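Local coordinates for protein group 1 truncated hemoglobin (Tetrahymena pyriformis, PDB 3AQ9) that binds one heme group per subunit and, as a group I truncated hemoglobin, probably binds and carries oxygen, with a part in nitric oxide detoxification, at residues A[45-48]-A[49-53]. The protein carries 1 engineered substitution. Residues are numbered along the deposited sequence; the frame is centred on the assembly and turned at random.
Engineered in segment 49-53: Glu50 (natural residue Gln). With HEM (protoporphyrin IX containing Fe), chain C.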
loop_
_atom_site.group_PDB
_atom_site.type_symbol
_atom_site.label_atom_id
_atom_site.label_comp_id
_atom_site.label_asym_id
_atom_site.label_seq_id
_atom_site.Cartn_x
_atom_site.Cartn_y
_atom_site.Cartn_z
ATOM N N HIS A 45 -0.766 3.981 13.708
ATOM C CA HIS A 45 0.611 4.069 13.320
ATOM C C HIS A 45 0.859 3.567 11.915
ATOM O O HIS A 45 1.626 4.136 11.087
ATOM C CB HIS A 45 1.532 3.277 14.281
ATOM C CG HIS A 45 2.970 3.667 14.123
ATOM N ND1 HIS A 45 3.924 2.828 13.590
ATOM C CD2 HIS A 45 3.575 4.876 14.300
ATOM C CE1 HIS A 45 5.083 3.462 13.550
ATOM N NE2 HIS A 45 4.901 4.702 13.955
ATOM N N GLN A 46 0.365 2.356 11.625
ATOM C CA GLN A 46 0.552 1.753 10.332
ATOM C C GLN A 46 -0.057 2.619 9.202
ATOM O O GLN A 46 0.549 2.803 8.114
ATOM C CB GLN A 46 -0.110 0.355 10.344
ATOM C CG GLN A 46 0.026 -0.382 8.966
ATOM C CD GLN A 46 1.491 -0.705 8.661
ATOM O OE1 GLN A 46 2.310 -0.751 9.600
ATOM N NE2 GLN A 46 1.797 -0.912 7.381
ATOM N N THR A 47 -1.243 3.158 9.479
ATOM C CA THR A 47 -1.833 4.010 8.441
ATOM C C THR A 47 -0.919 5.243 8.161
ATOM O O THR A 47 -0.704 5.651 6.999
ATOM C CB THR A 47 -3.270 4.487 8.919
ATOM O OG1 THR A 47 -4.086 3.311 8.945
ATOM C CG2 THR A 47 -3.883 5.451 7.880
ATOM N N LYS A 48 -0.356 5.812 9.207
ATOM C CA LYS A 48 0.503 6.956 8.986
ATOM C C LYS A 48 1.802 6.583 8.233
ATOM O O LYS A 48 2.193 7.234 7.218
ATOM C CB LYS A 48 0.949 7.507 10.311
ATOM C CG LYS A 48 1.688 8.874 10.141
ATOM C CD LYS A 48 3.197 8.667 10.448
ATOM C CE LYS A 48 3.709 10.081 10.920
ATOM N NZ LYS A 48 4.230 10.740 9.652
ATOM N N GLN A 49 2.464 5.507 8.650
ATOM C CA GLN A 49 3.682 5.102 7.937
ATOM C C GLN A 49 3.406 4.771 6.503
ATOM O O GLN A 49 4.167 5.079 5.568
ATOM C CB GLN A 49 4.270 3.817 8.625
ATOM C CG GLN A 49 4.808 4.135 9.996
ATOM C CD GLN A 49 5.922 5.217 9.888
ATOM O OE1 GLN A 49 6.928 4.996 9.261
ATOM N NE2 GLN A 49 5.746 6.286 10.471
ATOM N N GLU A 50 2.369 3.981 6.271
ATOM C CA GLU A 50 2.058 3.568 4.903
ATOM C C GLU A 50 1.583 4.721 4.018
ATOM O O GLU A 50 1.910 4.792 2.816
ATOM C CB GLU A 50 1.020 2.427 5.001
ATOM C CG GLU A 50 0.759 1.769 3.719
ATOM C CD GLU A 50 0.633 0.213 3.925
ATOM O OE1 GLU A 50 0.348 -0.322 5.111
ATOM O OE2 GLU A 50 0.441 -0.351 2.881
ATOM N N THR A 51 0.840 5.636 4.595
ATOM C CA THR A 51 0.508 6.875 3.821
ATOM C C THR A 51 1.851 7.585 3.470
ATOM O O THR A 51 2.049 7.985 2.305
ATOM C CB THR A 51 -0.347 7.827 4.618
ATOM O OG1 THR A 51 -1.602 7.165 4.972
ATOM C CG2 THR A 51 -0.693 9.114 3.789
ATOM N N ASP A 52 2.757 7.718 4.438
ATOM C CA ASP A 52 4.044 8.414 4.061
ATOM C C ASP A 52 4.776 7.585 3.000
ATOM O O ASP A 52 5.412 8.160 2.105
ATOM C CB ASP A 52 4.989 8.474 5.278
ATOM C CG ASP A 52 4.514 9.479 6.350
ATOM O OD1 ASP A 52 5.040 9.438 7.494
ATOM O OD2 ASP A 52 3.680 10.379 6.070
ATOM N N PHE A 53 4.776 6.276 3.145
ATOM C CA PHE A 53 5.543 5.437 2.204
ATOM C C PHE A 53 4.971 5.502 0.770
ATOM O O PHE A 53 5.687 5.762 -0.199
ATOM C CB PHE A 53 5.525 3.949 2.635
ATOM C CG PHE A 53 6.462 3.127 1.815
ATOM C CD1 PHE A 53 7.813 3.332 1.960
ATOM C CD2 PHE A 53 5.975 2.090 0.961
ATOM C CE1 PHE A 53 8.768 2.530 1.226
ATOM C CE2 PHE A 53 6.884 1.327 0.224
ATOM C CZ PHE A 53 8.298 1.521 0.356
HETATM C CHA HEM C . 4.761 -2.975 7.908
HETATM C CHB HEM C . 1.934 -6.732 6.486
HETATM C CHC HEM C . 2.870 -5.678 1.876
HETATM C CHD HEM C . 4.348 -1.245 3.367
HETATM C C1A HEM C . 3.924 -4.078 7.909
HETATM C C2A HEM C . 3.466 -4.813 9.099
HETATM C C3A HEM C . 2.680 -5.790 8.700
HETATM C C4A HEM C . 2.626 -5.800 7.255
HETATM C CMA HEM C . 1.899 -6.847 9.500
HETATM C CAA HEM C . 3.757 -4.328 10.575
HETATM C CBA HEM C . 4.415 -5.154 11.701
HETATM C CGA HEM C . 3.947 -4.179 12.946
HETATM O O1A HEM C . 4.589 -3.081 13.126
HETATM O O2A HEM C . 2.765 -4.229 13.462
HETATM C C1B HEM C . 2.047 -6.779 5.068
HETATM C C2B HEM C . 1.543 -7.922 4.325
HETATM C C3B HEM C . 1.896 -7.672 3.053
HETATM C C4B HEM C . 2.517 -6.374 3.063
HETATM C CMB HEM C . 0.833 -9.168 4.850
HETATM C CAB HEM C . 1.639 -8.620 1.874
HETATM C CBB HEM C . 2.700 -8.753 1.092
HETATM C C1C HEM C . 3.286 -4.336 1.882
HETATM C C2C HEM C . 3.405 -3.510 0.705
HETATM C C3C HEM C . 3.786 -2.301 1.162
HETATM C C4C HEM C . 3.911 -2.329 2.589
HETATM C CMC HEM C . 3.075 -4.003 -0.765
HETATM C CAC HEM C . 4.021 -0.964 0.364
HETATM C CBC HEM C . 4.169 -0.977 -0.959
HETATM C C1D HEM C . 4.606 -1.365 4.738
HETATM C C2D HEM C . 5.100 -0.254 5.508
HETATM C C3D HEM C . 5.238 -0.791 6.844
HETATM C C4D HEM C . 4.814 -2.149 6.747
HETATM C CMD HEM C . 5.463 1.180 5.094
HETATM C CAD HEM C . 5.703 -0.037 8.060
HETATM C CBD HEM C . 7.159 -0.025 8.255
HETATM C CGD HEM C . 7.484 0.898 9.452
HETATM O O1D HEM C . 8.630 1.316 9.588
HETATM O O2D HEM C . 6.622 0.961 10.428
HETATM N NA HEM C . 3.378 -4.746 6.823
HETATM N NB HEM C . 2.705 -5.757 4.357
HETATM N NC HEM C . 3.604 -3.621 2.998
HETATM N ND HEM C . 4.355 -2.548 5.484
HETATM FE FE HEM C . 3.536 -4.193 4.924
HETATM O O HOH W 1 1.571 -3.198 5.008
#
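Lys48 and Asp52, one turn apart on the same helix, form a salt bridge in which NZ of Lys48 lies 2.6 Å from OD1 of Asp52, on the syn side of that oxygen. The lysine chain leaves with CG anti to the backbone N (chi1 -171°) and then bends at chi2 and chi4, which brings the ammonium back to the carboxylate. An asparagine at Asp52 would probably leave the Lys48 ammonium without its counter-charge and freer to swing away.

Among the hydrogen bonds, the Thr47 carbonyl oxygen accepts two: Thr51 N at 2.9 Å and Thr51 OG1 at 2.7 Å, arriving from opposite faces of the carbonyl plane. On the heme side, Gln46 NE2 donates to OE1 of the engineered Glu50 at 2.8 Å, with amide and carboxylate nearly perpendicular. A water bound to the heme iron at 2.2 Å donates to Glu50 OE1 over 3.1 Å; both bonds share the doubt over where OE1 lies. This is consistent with the distal side, across from the predicted proximal His73. Tyr25 takes a weak hydrogen bond from Gln46 NE2, probably completing this globin's B10-E7-E11 trio, E11 being the engineered position.

Gln49 adds a CH-pi contact, its CG over one face of the His45 ring, 4.0 Å from the centroid.

Helix 43-57 turns Gln46, Glu50 and Phe53 to the heme, Phe53 against vinyl carbon CAC, and lays Thr47 and Thr51 on Val21 of helix 13-28, with Glu50 on Phe24.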